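PDB 2X7Q: possible thiamine biosynthesis enzyme from Candida albicans, which is of unknown function but has the periplasmic binding protein fold of the SsuA/TauA solute-binding family and probably binds a small ligand, perhaps linked to thiamine synthesis. Local coordinates for residues 15-20 / 220-225; 89-94 / 210-215; 107-112 / 118-123; 171-176 / 191-196. The protein carries 1 engineered substitution. One frame throughout, in Å; residues are numbered along the deposited sequence.

Contact 1 (15-20 / 220-225); sequences PTLKVA and KNFIDA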
loop_
_atom_site.group_PDB
_atom_site.type_symbol
_atom_site.label_atom_id
_atom_site.label_comp_id
_atom_site.label_asym_id
_atom_site.label_seq_id
_atom_site.Cartn_x
_atom_site.Cartn_y
_atom_site.Cartn_z
ATOM N N PRO A 15 -13.185 9.105 21.245
ATOM C CA PRO A 15 -14.120 8.202 20.567
ATOM C C PRO A 15 -13.414 6.979 19.988
ATOM O O PRO A 15 -12.235 7.054 19.637
ATOM C CB PRO A 15 -14.686 9.069 19.434
ATOM C CG PRO A 15 -13.660 10.131 19.211
ATOM C CD PRO A 15 -13.094 10.413 20.575
ATOM N N THR A 16 -14.138 5.869 19.888
ATOM C CA THR A 16 -13.590 4.638 19.329
ATOM C C THR A 16 -13.115 4.860 17.898
ATOM O O THR A 16 -13.644 5.711 17.182
ATOM C CB THR A 16 -14.627 3.501 19.347
ATOM O OG1 THR A 16 -15.114 3.321 20.683
ATOM C CG2 THR A 16 -14.002 2.201 18.860
ATOM N N LEU A 17 -12.116 4.089 17.485
ATOM C CA LEU A 17 -11.509 4.273 16.177
ATOM C C LEU A 17 -11.383 2.948 15.432
ATOM O O LEU A 17 -10.661 2.049 15.867
ATOM C CB LEU A 17 -10.132 4.919 16.333
ATOM C CG LEU A 17 -9.635 5.795 15.187
ATOM C CD1 LEU A 17 -10.554 6.988 15.004
ATOM C CD2 LEU A 17 -8.213 6.251 15.465
ATOM N N LYS A 18 -12.090 2.831 14.312
ATOM C CA LYS A 18 -12.014 1.635 13.482
ATOM C C LYS A 18 -10.928 1.798 12.422
ATOM O O LYS A 18 -11.052 2.619 11.513
ATOM C CB LYS A 18 -13.364 1.352 12.819
ATOM C CG LYS A 18 -14.504 1.140 13.799
ATOM C CD LYS A 18 -15.781 0.715 13.093
ATOM C CE LYS A 18 -15.630 -0.646 12.438
ATOM N NZ LYS A 18 -16.868 -1.070 11.729
ATOM N N VAL A 19 -9.861 1.015 12.548
ATOM C CA VAL A 19 -8.717 1.134 11.649
ATOM C C VAL A 19 -8.613 -0.055 10.696
ATOM O O VAL A 19 -8.452 -1.199 11.124
ATOM C CB VAL A 19 -7.402 1.267 12.439
ATOM C CG1 VAL A 19 -6.219 1.361 11.492
ATOM C CG2 VAL A 19 -7.454 2.478 13.360
ATOM N N ALA A 20 -8.706 0.227 9.399
ATOM C CA ALA A 20 -8.580 -0.807 8.376
ATOM C C ALA A 20 -7.125 -0.968 7.951
ATOM O O ALA A 20 -6.459 0.014 7.631
ATOM C CB ALA A 20 -9.443 -0.478 7.179
ATOM N N LYS A 220 -4.758 11.750 16.097
ATOM C CA LYS A 220 -3.411 12.191 16.457
ATOM C C LYS A 220 -2.749 11.199 17.409
ATOM O O LYS A 220 -1.613 10.771 17.190
ATOM C CB LYS A 220 -3.441 13.585 17.095
ATOM C CG LYS A 220 -2.076 14.082 17.578
ATOM C CD LYS A 220 -2.199 15.410 18.316
ATOM C CE LYS A 220 -0.847 15.865 18.869
ATOM N NZ LYS A 220 -0.257 14.842 19.792
ATOM N N ASN A 221 -3.463 10.845 18.473
ATOM C CA ASN A 221 -2.965 9.878 19.446
ATOM C C ASN A 221 -2.672 8.520 18.807
ATOM O O ASN A 221 -1.720 7.837 19.183
ATOM C CB ASN A 221 -3.957 9.715 20.603
ATOM C CG ASN A 221 -3.914 10.876 21.572
ATOM O OD1 ASN A 221 -3.015 10.971 22.406
ATOM N ND2 ASN A 221 -4.884 11.774 21.459
ATOM N N PHE A 222 -3.504 8.129 17.847
ATOM C CA PHE A 222 -3.290 6.885 17.118
ATOM C C PHE A 222 -1.962 6.927 16.372
ATOM O O PHE A 222 -1.187 5.975 16.417
ATOM C CB PHE A 222 -4.436 6.626 16.136
ATOM C CG PHE A 222 -4.178 5.488 15.190
ATOM C CD1 PHE A 222 -4.334 4.174 15.603
ATOM C CD2 PHE A 222 -3.784 5.732 13.884
ATOM C CE1 PHE A 222 -4.097 3.125 14.731
ATOM C CE2 PHE A 222 -3.546 4.688 13.010
ATOM C CZ PHE A 222 -3.701 3.384 13.434
ATOM N N ILE A 223 -1.708 8.037 15.687
ATOM C CA ILE A 223 -0.460 8.214 14.954
ATOM C C ILE A 223 0.735 8.171 15.900
ATOM O O ILE A 223 1.758 7.560 15.592
ATOM C CB ILE A 223 -0.449 9.540 14.170
ATOM C CG1 ILE A 223 -1.565 9.548 13.121
ATOM C CG2 ILE A 223 0.900 9.757 13.510
ATOM C CD1 ILE A 223 -1.607 10.806 12.281
ATOM N N ASP A 224 0.599 8.819 17.053
ATOM C CA ASP A 224 1.652 8.807 18.063
ATOM C C ASP A 224 1.901 7.386 18.565
ATOM O O ASP A 224 3.039 6.998 18.812
ATOM C CB ASP A 224 1.295 9.728 19.231
ATOM C CG ASP A 224 1.330 11.193 18.848
ATOM O OD1 ASP A 224 1.883 11.516 17.778
ATOM O OD2 ASP A 224 0.818 12.027 19.622
ATOM N N ALA A 225 0.830 6.613 18.709
ATOM C CA ALA A 225 0.940 5.226 19.148
ATOM C C ALA A 225 1.657 4.397 18.087
ATOM O O ALA A 225 2.466 3.528 18.407
ATOM C CB ALA A 225 -0.435 4.649 19.437
#

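Contact 2 (89-94 / 210-215); sequences HVLDTY and DSLQAK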
loop_
_atom_site.group_PDB
_atom_site.type_symbol
_atom_site.label_atom_id
_atom_site.label_comp_id
_atom_site.label_asym_id
_atom_site.label_seq_id
_atom_site.Cartn_x
_atom_site.Cartn_y
_atom_site.Cartn_z
ATOM N N HIS A 89 -8.427 11.948 2.780
ATOM C CA HIS A 89 -7.310 12.760 3.249
ATOM C C HIS A 89 -6.085 11.917 3.592
ATOM O O HIS A 89 -6.169 10.971 4.377
ATOM C CB HIS A 89 -7.726 13.589 4.467
ATOM C CG HIS A 89 -8.642 14.726 4.141
ATOM N ND1 HIS A 89 -10.003 14.566 3.981
ATOM C CD2 HIS A 89 -8.396 16.044 3.953
ATOM C CE1 HIS A 89 -10.552 15.733 3.706
ATOM N NE2 HIS A 89 -9.600 16.648 3.682
ATOM N N VAL A 90 -4.950 12.269 2.998
ATOM C CA VAL A 90 -3.682 11.631 3.330
ATOM C C VAL A 90 -3.014 12.390 4.471
ATOM O O VAL A 90 -2.547 13.516 4.290
ATOM C CB VAL A 90 -2.730 11.590 2.120
ATOM C CG1 VAL A 90 -1.393 10.981 2.518
ATOM C CG2 VAL A 90 -3.358 10.807 0.976
ATOM N N LEU A 91 -2.969 11.766 5.643
ATOM C CA LEU A 91 -2.488 12.428 6.851
ATOM C C LEU A 91 -0.968 12.413 6.983
ATOM O O LEU A 91 -0.350 13.449 7.235
ATOM C CB LEU A 91 -3.124 11.795 8.090
ATOM C CG LEU A 91 -4.649 11.865 8.165
ATOM C CD1 LEU A 91 -5.159 11.125 9.388
ATOM C CD2 LEU A 91 -5.114 13.311 8.175
ATOM N N ASP A 92 -0.368 11.238 6.819
ATOM C CA ASP A 92 1.071 11.094 7.003
ATOM C C ASP A 92 1.603 9.853 6.292
ATOM O O ASP A 92 0.836 9.061 5.747
ATOM C CB ASP A 92 1.407 11.034 8.496
ATOM C CG ASP A 92 2.776 11.606 8.812
ATOM O OD1 ASP A 92 2.998 12.009 9.973
ATOM O OD2 ASP A 92 3.626 11.663 7.900
ATOM N N THR A 93 2.923 9.692 6.300
ATOM C CA THR A 93 3.566 8.543 5.674
ATOM C C THR A 93 3.803 7.427 6.687
ATOM O O THR A 93 4.326 7.667 7.775
ATOM C CB THR A 93 4.915 8.934 5.043
ATOM O OG1 THR A 93 4.712 9.981 4.088
ATOM C CG2 THR A 93 5.549 7.736 4.352
ATOM N N TYR A 94 3.417 6.209 6.322
ATOM C CA TYR A 94 3.594 5.049 7.189
ATOM C C TYR A 94 4.895 4.320 6.867
ATOM O O TYR A 94 5.640 3.926 7.765
ATOM C CB TYR A 94 2.403 4.099 7.045
ATOM C CG TYR A 94 2.510 2.843 7.879
ATOM C CD1 TYR A 94 2.448 2.898 9.264
ATOM C CD2 TYR A 94 2.663 1.599 7.279
ATOM C CE1 TYR A 94 2.541 1.752 10.031
ATOM C CE2 TYR A 94 2.757 0.447 8.036
ATOM C CZ TYR A 94 2.694 0.531 9.411
ATOM O OH TYR A 94 2.786 -0.611 10.169
ATOM N N ASP A 210 -15.284 12.924 7.216
ATOM C CA ASP A 210 -16.111 12.742 8.402
ATOM C C ASP A 210 -15.253 12.568 9.651
ATOM O O ASP A 210 -15.359 13.339 10.604
ATOM C CB ASP A 210 -17.028 11.528 8.231
ATOM C CG ASP A 210 -18.101 11.747 7.184
ATOM O OD1 ASP A 210 -19.280 11.897 7.568
ATOM O OD2 ASP A 210 -17.765 11.776 5.982
ATOM N N SER A 211 -14.402 11.547 9.635
ATOM C CA SER A 211 -13.570 11.211 10.784
ATOM C C SER A 211 -12.572 12.313 11.131
ATOM O O SER A 211 -12.242 12.512 12.299
ATOM C CB SER A 211 -12.831 9.893 10.539
ATOM O OG SER A 211 -13.740 8.828 10.326
ATOM N N LEU A 212 -12.092 13.026 10.119
ATOM C CA LEU A 212 -11.077 14.053 10.335
ATOM C C LEU A 212 -11.605 15.232 11.150
ATOM O O LEU A 212 -10.867 15.834 11.928
ATOM C CB LEU A 212 -10.499 14.540 9.002
ATOM C CG LEU A 212 -9.380 15.582 9.095
ATOM C CD1 LEU A 212 -8.280 15.115 10.037
ATOM C CD2 LEU A 212 -8.814 15.897 7.718
ATOM N N GLN A 213 -12.884 15.553 10.976
ATOM C CA GLN A 213 -13.489 16.680 11.684
ATOM C C GLN A 213 -14.223 16.236 12.944
ATOM O O GLN A 213 -14.548 17.052 13.804
ATOM C CB GLN A 213 -14.440 17.461 10.768
ATOM C CG GLN A 213 -15.746 16.741 10.440
ATOM C CD GLN A 213 -16.768 17.666 9.799
ATOM O OE1 GLN A 213 -17.049 18.749 10.311
ATOM N NE2 GLN A 213 -17.336 17.235 8.681
ATOM N N ALA A 214 -14.484 14.938 13.042
ATOM C CA ALA A 214 -15.239 14.392 14.164
ATOM C C ALA A 214 -14.327 13.730 15.191
ATOM O O ALA A 214 -14.615 13.738 16.387
ATOM C CB ALA A 214 -16.283 13.402 13.667
ATOM N N LYS A 215 -13.228 13.156 14.714
ATOM C CA LYS A 215 -12.322 12.403 15.572
ATOM C C LYS A 215 -10.868 12.805 15.347
ATOM O O LYS A 215 -9.999 11.948 15.211
ATOM C CB LYS A 215 -12.494 10.902 15.325
ATOM C CG LYS A 215 -13.921 10.400 15.500
ATOM C CD LYS A 215 -14.019 8.903 15.232
ATOM C CE LYS A 215 -15.449 8.408 15.371
ATOM N NZ LYS A 215 -15.556 6.944 15.137
#

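Contact 3 (107-112 / 118-123); sequences SNRDDV and LKRIGV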
loop_
_atom_site.group_PDB
_atom_site.type_symbol
_atom_site.label_atom_id
_atom_site.label_comp_id
_atom_site.label_asym_id
_atom_site.label_seq_id
_atom_site.Cartn_x
_atom_site.Cartn_y
_atom_site.Cartn_z
ATOM N N SER A 107 5.104 -21.137 -14.792
ATOM C CA SER A 107 6.328 -21.902 -14.589
ATOM C C SER A 107 6.933 -22.343 -15.918
ATOM O O SER A 107 8.152 -22.323 -16.092
ATOM C CB SER A 107 6.058 -23.119 -13.707
ATOM O OG SER A 107 5.105 -23.982 -14.297
ATOM N N ASN A 108 6.073 -22.738 -16.852
ATOM C CA ASN A 108 6.515 -23.171 -18.172
ATOM C C ASN A 108 5.852 -22.368 -19.286
ATOM O O ASN A 108 4.864 -22.809 -19.876
ATOM C CB ASN A 108 6.236 -24.662 -18.371
ATOM C CG ASN A 108 6.777 -25.184 -19.690
ATOM O OD1 ASN A 108 7.986 -25.188 -19.918
ATOM N ND2 ASN A 108 5.881 -25.635 -20.562
ATOM N N ARG A 109 6.399 -21.191 -19.570
ATOM C CA ARG A 109 5.851 -20.326 -20.609
ATOM C C ARG A 109 6.920 -19.934 -21.628
ATOM O O ARG A 109 7.653 -18.968 -21.424
ATOM C CB ARG A 109 5.241 -19.068 -19.989
ATOM C CG ARG A 109 4.079 -19.329 -19.052
ATOM C CD ARG A 109 2.866 -19.851 -19.802
ATOM N NE ARG A 109 2.431 -18.923 -20.841
ATOM C CZ ARG A 109 1.617 -17.894 -20.630
ATOM N NH1 ARG A 109 1.147 -17.654 -19.415
ATOM N NH2 ARG A 109 1.275 -17.099 -21.634
ATOM N N ASP A 110 7.006 -20.686 -22.720
ATOM C CA ASP A 110 7.979 -20.397 -23.768
ATOM C C ASP A 110 7.680 -19.067 -24.452
ATOM O O ASP A 110 8.562 -18.456 -25.052
ATOM C CB ASP A 110 8.002 -21.520 -24.808
ATOM C CG ASP A 110 8.651 -22.785 -24.288
ATOM O OD1 ASP A 110 9.097 -22.793 -23.123
ATOM O OD2 ASP A 110 8.717 -23.772 -25.050
ATOM N N ASP A 111 6.432 -18.622 -24.354
ATOM C CA ASP A 111 5.998 -17.404 -25.026
ATOM C C ASP A 111 6.276 -16.144 -24.209
ATOM O O ASP A 111 6.203 -15.031 -24.730
ATOM C CB ASP A 111 4.510 -17.489 -25.375
ATOM C CG ASP A 111 3.631 -17.701 -24.155
ATOM O OD1 ASP A 111 4.115 -18.277 -23.156
ATOM O OD2 ASP A 111 2.449 -17.300 -24.202
ATOM N N VAL A 112 6.602 -16.319 -22.932
ATOM C CA VAL A 112 6.866 -15.184 -22.054
ATOM C C VAL A 112 8.172 -15.355 -21.286
ATOM O O VAL A 112 8.247 -16.138 -20.338
ATOM C CB VAL A 112 5.715 -14.965 -21.053
ATOM C CG1 VAL A 112 6.016 -13.778 -20.149
ATOM C CG2 VAL A 112 4.402 -14.760 -21.792
ATOM N N LEU A 118 4.908 -8.882 -22.907
ATOM C CA LEU A 118 3.624 -8.923 -22.213
ATOM C C LEU A 118 2.499 -8.254 -22.998
ATOM O O LEU A 118 2.674 -7.170 -23.554
ATOM C CB LEU A 118 3.743 -8.290 -20.823
ATOM C CG LEU A 118 4.785 -8.912 -19.893
ATOM C CD1 LEU A 118 4.707 -8.281 -18.511
ATOM C CD2 LEU A 118 4.600 -10.416 -19.811
ATOM N N LYS A 119 1.345 -8.915 -23.041
ATOM C CA LYS A 119 0.158 -8.358 -23.676
ATOM C C LYS A 119 -1.040 -8.464 -22.738
ATOM O O LYS A 119 -1.708 -7.471 -22.456
ATOM C CB LYS A 119 -0.135 -9.074 -24.997
ATOM C CG LYS A 119 0.943 -8.898 -26.061
ATOM C CD LYS A 119 1.247 -7.425 -26.311
ATOM C CE LYS A 119 -0.002 -6.647 -26.690
ATOM N NZ LYS A 119 -0.651 -7.175 -27.912
ATOM N N ARG A 120 -1.310 -9.676 -22.265
ATOM C CA ARG A 120 -2.390 -9.907 -21.314
ATOM C C ARG A 120 -1.881 -9.747 -19.885
ATOM O O ARG A 120 -1.039 -10.520 -19.424
ATOM C CB ARG A 120 -2.979 -11.305 -21.503
ATOM C CG ARG A 120 -3.672 -11.516 -22.839
ATOM C CD ARG A 120 -4.068 -12.965 -23.027
ATOM N NE ARG A 120 -2.901 -13.838 -23.110
ATOM C CZ ARG A 120 -2.960 -15.166 -23.127
ATOM N NH1 ARG A 120 -4.126 -15.789 -23.063
ATOM N NH2 ARG A 120 -1.850 -15.882 -23.202
ATOM N N ILE A 121 -2.402 -8.743 -19.188
ATOM C CA ILE A 121 -1.969 -8.453 -17.826
ATOM C C ILE A 121 -3.031 -8.822 -16.796
ATOM O O ILE A 121 -4.134 -8.276 -16.808
ATOM C CB ILE A 121 -1.607 -6.965 -17.657
ATOM C CG1 ILE A 121 -0.498 -6.573 -18.637
ATOM C CG2 ILE A 121 -1.183 -6.679 -16.225
ATOM C CD1 ILE A 121 0.771 -7.382 -18.480
ATOM N N GLY A 122 -2.690 -9.746 -15.904
ATOM C CA GLY A 122 -3.595 -10.153 -14.846
ATOM C C GLY A 122 -3.500 -9.229 -13.649
ATOM O O GLY A 122 -2.405 -8.937 -13.162
ATOM N N VAL A 123 -4.650 -8.762 -13.177
ATOM C CA VAL A 123 -4.697 -7.874 -12.024
ATOM C C VAL A 123 -5.754 -8.343 -11.034
ATOM O O VAL A 123 -6.744 -8.955 -11.423
ATOM C CB VAL A 123 -5.006 -6.423 -12.435
ATOM C CG1 VAL A 123 -3.956 -5.907 -13.404
ATOM C CG2 VAL A 123 -6.397 -6.331 -13.045
#

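Contact 4 (171-176 / 191-196); sequences SDAFMW and KQIDQI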
loop_
_atom_site.group_PDB
_atom_site.type_symbol
_atom_site.label_atom_id
_atom_site.label_comp_id
_atom_site.label_asym_id
_atom_site.label_seq_id
_atom_site.Cartn_x
_atom_site.Cartn_y
_atom_site.Cartn_z
ATOM N N SER A 171 -3.383 -15.377 -18.611
ATOM C CA SER A 171 -2.648 -14.116 -18.617
ATOM C C SER A 171 -1.179 -14.363 -18.943
ATOM O O SER A 171 -0.680 -15.478 -18.787
ATOM C CB SER A 171 -2.774 -13.411 -17.264
ATOM O OG SER A 171 -4.122 -13.079 -16.982
ATOM N N ASP A 172 -0.492 -13.324 -19.403
ATOM C CA ASP A 172 0.928 -13.432 -19.705
ATOM C C ASP A 172 1.772 -13.161 -18.465
ATOM O O ASP A 172 2.825 -13.772 -18.272
ATOM C CB ASP A 172 1.319 -12.473 -20.833
ATOM C CG ASP A 172 0.767 -12.898 -22.179
ATOM O OD1 ASP A 172 0.397 -14.079 -22.325
ATOM O OD2 ASP A 172 0.705 -12.047 -23.091
ATOM N N ALA A 173 1.299 -12.249 -17.622
ATOM C CA ALA A 173 2.018 -11.890 -16.406
ATOM C C ALA A 173 1.170 -11.041 -15.464
ATOM O O ALA A 173 0.166 -10.454 -15.870
ATOM C CB ALA A 173 3.308 -11.162 -16.747
ATOM N N PHE A 174 1.584 -10.988 -14.201
ATOM C CA PHE A 174 0.941 -10.143 -13.203
ATOM C C PHE A 174 2.011 -9.552 -12.291
ATOM O O PHE A 174 3.145 -10.029 -12.268
ATOM C CB PHE A 174 -0.079 -10.944 -12.390
ATOM C CG PHE A 174 0.538 -11.969 -11.479
ATOM C CD1 PHE A 174 0.827 -13.243 -11.941
ATOM C CD2 PHE A 174 0.820 -11.663 -10.157
ATOM C CE1 PHE A 174 1.390 -14.190 -11.105
ATOM C CE2 PHE A 174 1.383 -12.603 -9.317
ATOM C CZ PHE A 174 1.669 -13.867 -9.791
HETATM N N MSE A 175 1.654 -8.516 -11.542
HETATM C CA MSE A 175 2.611 -7.867 -10.655
HETATM C C MSE A 175 2.158 -7.956 -9.198
HETATM O O MSE A 175 0.996 -7.692 -8.876
HETATM C CB MSE A 175 2.818 -6.408 -11.067
HETATM C CG MSE A 175 3.290 -6.236 -12.494
HETATM SE SE MSE A 175 3.526 -4.379 -13.003
HETATM C CE MSE A 175 4.798 -3.854 -11.637
ATOM N N TRP A 176 3.083 -8.329 -8.320
ATOM C CA TRP A 176 2.769 -8.498 -6.908
ATOM C C TRP A 176 4.006 -8.215 -6.066
ATOM O O TRP A 176 5.132 -8.322 -6.552
ATOM C CB TRP A 176 2.261 -9.918 -6.651
ATOM C CG TRP A 176 1.253 -10.013 -5.549
ATOM C CD1 TRP A 176 1.451 -10.508 -4.294
ATOM C CD2 TRP A 176 -0.121 -9.599 -5.605
ATOM N NE1 TRP A 176 0.287 -10.431 -3.566
ATOM C CE2 TRP A 176 -0.687 -9.877 -4.346
ATOM C CE3 TRP A 176 -0.918 -9.023 -6.598
ATOM C CZ2 TRP A 176 -2.024 -9.595 -4.056
ATOM C CZ3 TRP A 176 -2.242 -8.746 -6.304
ATOM C CH2 TRP A 176 -2.781 -9.032 -5.045
ATOM N N LYS A 191 7.290 -17.784 -12.010
ATOM C CA LYS A 191 8.619 -17.447 -12.506
ATOM C C LYS A 191 8.786 -15.944 -12.699
ATOM O O LYS A 191 8.019 -15.315 -13.427
ATOM C CB LYS A 191 8.879 -18.182 -13.820
ATOM C CG LYS A 191 10.146 -17.775 -14.541
ATOM C CD LYS A 191 10.347 -18.645 -15.771
ATOM C CE LYS A 191 9.047 -18.812 -16.541
ATOM N NZ LYS A 191 9.176 -19.758 -17.679
ATOM N N GLN A 192 9.793 -15.376 -12.042
ATOM C CA GLN A 192 10.050 -13.942 -12.129
ATOM C C GLN A 192 10.737 -13.575 -13.437
ATOM O O GLN A 192 11.679 -14.244 -13.863
ATOM C CB GLN A 192 10.903 -13.472 -10.949
ATOM C CG GLN A 192 11.319 -12.012 -11.030
ATOM C CD GLN A 192 12.213 -11.594 -9.882
ATOM O OE1 GLN A 192 13.268 -10.996 -10.088
ATOM N NE2 GLN A 192 11.793 -11.907 -8.664
ATOM N N ILE A 193 10.264 -12.505 -14.067
ATOM C CA ILE A 193 10.843 -12.036 -15.318
ATOM C C ILE A 193 11.322 -10.592 -15.208
ATOM O O ILE A 193 12.037 -10.101 -16.081
ATOM C CB ILE A 193 9.842 -12.150 -16.486
ATOM C CG1 ILE A 193 8.606 -11.285 -16.224
ATOM C CG2 ILE A 193 9.448 -13.598 -16.708
ATOM C CD1 ILE A 193 7.589 -11.325 -17.349
ATOM N N ASP A 194 10.933 -9.919 -14.128
ATOM C CA ASP A 194 11.310 -8.524 -13.926
ATOM C C ASP A 194 10.893 -8.009 -12.546
ATOM O O ASP A 194 10.054 -8.609 -11.873
ATOM C CB ASP A 194 10.685 -7.653 -15.019
ATOM C CG ASP A 194 11.418 -6.343 -15.216
ATOM O OD1 ASP A 194 12.449 -6.123 -14.545
ATOM O OD2 ASP A 194 10.963 -5.533 -16.048
ATOM N N GLN A 195 11.495 -6.896 -12.133
ATOM C CA GLN A 195 11.133 -6.224 -10.888
ATOM C C GLN A 195 11.032 -4.726 -11.141
ATOM O O GLN A 195 11.434 -4.249 -12.200
ATOM C CB GLN A 195 12.171 -6.500 -9.799
ATOM C CG GLN A 195 12.236 -7.945 -9.335
ATOM C CD GLN A 195 13.248 -8.153 -8.221
ATOM O OE1 GLN A 195 14.015 -7.250 -7.887
ATOM N NE2 GLN A 195 13.253 -9.348 -7.641
ATOM N N ILE A 196 10.493 -3.986 -10.177
ATOM C CA ILE A 196 10.373 -2.537 -10.314
ATOM C C ILE A 196 9.964 -1.863 -9.009
ATOM O O ILE A 196 8.956 -2.222 -8.402
ATOM C CB ILE A 196 9.379 -2.148 -11.430
ATOM C CG1 ILE A 196 9.243 -0.627 -11.518
ATOM C CG2 ILE A 196 8.027 -2.794 -11.194
ATOM C CD1 ILE A 196 8.283 -0.162 -12.590
#

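Contact 1 (15-20 / 220-225)
The 2.9 Å backbone bond from Ala225 N to Asn221 O closes the helical turn that presents Phe222 to Leu17 and Val19. Lys220 NZ reaches one turn ahead to Asp224 OD2 at 3.0 Å, a salt bridge made through the syn lone pair; both residues are partly exposed, on a side of the helix that does not meet 15-20, where such a charged pair is suitable. A chi1 of 170° turns the Phe222 ring away from the backbone N and out to the sheet. Val19 and Phe222 point at each other from opposite directions, and both Val19 methyls come obliquely to the far end of the ring, CG2 3.7 Å from CE1 of Phe222 and CG1 3.8 Å from its CZ. CG2 also makes an off-centre CH-pi contact, 30° from the ring normal. Leu17 comes in at about a right angle, placing CD2 3.9 Å from CB of Phe222. Such packing of helix 216-235 on a sheet ordered 2-1-3-5-4 belongs to the type II periplasmic binding protein fold, whose lobes are alpha/beta sandwiches. Branched aliphatic residues suit the strand here, since Leu17 and Val19, two apart, point to one face, where Ile46 and Ile69 of the flanking strands also touch Phe222.

Contact 2 (89-94 / 210-215)
The imidazole of His89 carries the CD2 methyl of Leu212 on one face, 3.7 Å above the ring plane and shifted toward the rim. The ring atoms nearest that methyl are CG and CD2 of His89, both 3.8 Å away, and the line to the ring centroid lies only 18° off the normal, a clear CH-pi contact over the face. The His89 and Leu212 side chains cross at about a right angle, so the leucine fork ends on the ring instead of running beside it. The other methyl of Leu212, CD1, lies 4.1 Å from CD2 of Leu91, the two leucines lying alongside each other, antiparallel. One forked residue of helix 209-214 thus serves two positions of strand 88-95, the outermost strand of its sheet. Leu91 and Asp92 both face Val205 in a classic beta bulge, and Asp92 OD2 accepts a hydrogen bond from Thr93 N at 2.6 Å, on its anti side. Segment 210-215 has polar ties of its own: Ser211 OG bonds to Asp68 OD1, and Lys215, just past the helix, forms a salt bridge with Asp68 OD2. Between the two segments, however, the joining force is dispersion and hydrophobic burial. With one methyl of Leu212 on the pi face of His89 and the other against Leu91, the union of helix 209-214 with this edge strand rests on apolar surface, which a leucine, branched at its end, is well shaped to supply.

Contact 3 (107-112 / 118-123)
A type I beta turn runs from Arg109 to Val112, closed by Val112 N to Arg109 O at 3.2 Å, and across the two segments Val112 and Leu118 form the closest CA pair, 7.1 Å apart. The contact joins the connection between strands 100-106 and 120-123 to the start of strand 120-123, which lies beside 173-177 in the mixed sheet of one periplasmic binding protein lobe. At the apolar end, CG1 of Val112 touches CD2 of Leu118 at 3.7 Å, the two side chains crossing at about a right angle; both are aliphatic and buried, as suits a short connection folded back on its own sheet. At the polar end Arg109 is bent at chi2 and chi3, which curls its guanidinium back over the turn. There it grips Asp111 side-on: NH2 gives a nearly straight bond to OD2 (2.8 Å, 169°), while NE reaches OD1 at 2.9 Å from a more tilted position. Arg109 NH1 also bonds to the carbonyl oxygens of Val162 and Ser171. The NH2 atoms of Arg109 and Arg120 stand 3.7 Å apart, their guanidinium planes turned 77° to each other. Both nitrogens form salt bridges to the same oxygen of Asp172, OD1, so the carboxylate gathers the arginines. With Asp111 supplying a second negative charge, the pair of positive groups is probably well compensated, and the buried guanidinium of Arg109 would be expected to remain charged.

Contact 4 (171-176 / 191-196)
Apolar contacts carry this pairing. CE of Met175, a selenomethionine here, meets CG2 of Ile196 at 3.4 Å, tighter than two methyls usually approach. A bend at chi3 (57°) turns the end of the flexible Met175 chain toward the isoleucine. Earlier in both strands, CB of Ala173 faces CD1 of Ile193 at a looser 4.3 Å; the small residue suits this spot because Leu118 also presses on it. Met133 of helix 129-141 touches both Met175 and Ile196, so the helix packs against this pair. Polar bonds stay within segments or lead elsewhere. Asp194 OD1 accepts a hydrogen bond from Gln195 N at 2.7 Å, the donor lying above the carboxylate plane, a bond that ties the side chain to its own strand. Asp172, at the start of the other segment, is held by arginines beyond this contact. As for the backbones, the touching parts run 28° apart without being neighbours: strand 100-106 lies between them, antiparallel to both. Side chains meeting across an intervening strand, against a packed helix, are what the mixed five-stranded sheet of a periplasmic binding protein lobe produces, with strand 190-197 at its edge.

From the N terminus, the chain opens contact 1 at strand 17-21 and closes it some 200 residues later on helix 216-235, so the other three contacts are nested inside that loop. Contact 2 opens at strand 88-95 and closes on helix 209-214, just before the helix of contact 1; both belong to one lobe, and they meet where Lys215 NZ bonds to Thr16 O. Within the loop of contact 2, contacts 3 and 4 follow in series in the other lobe. Strands 120-123 and 173-177 are neighbours there, joining these two contacts. The two pairs lie on opposite sides of the chain's centre, with centres at least 34 Å apart.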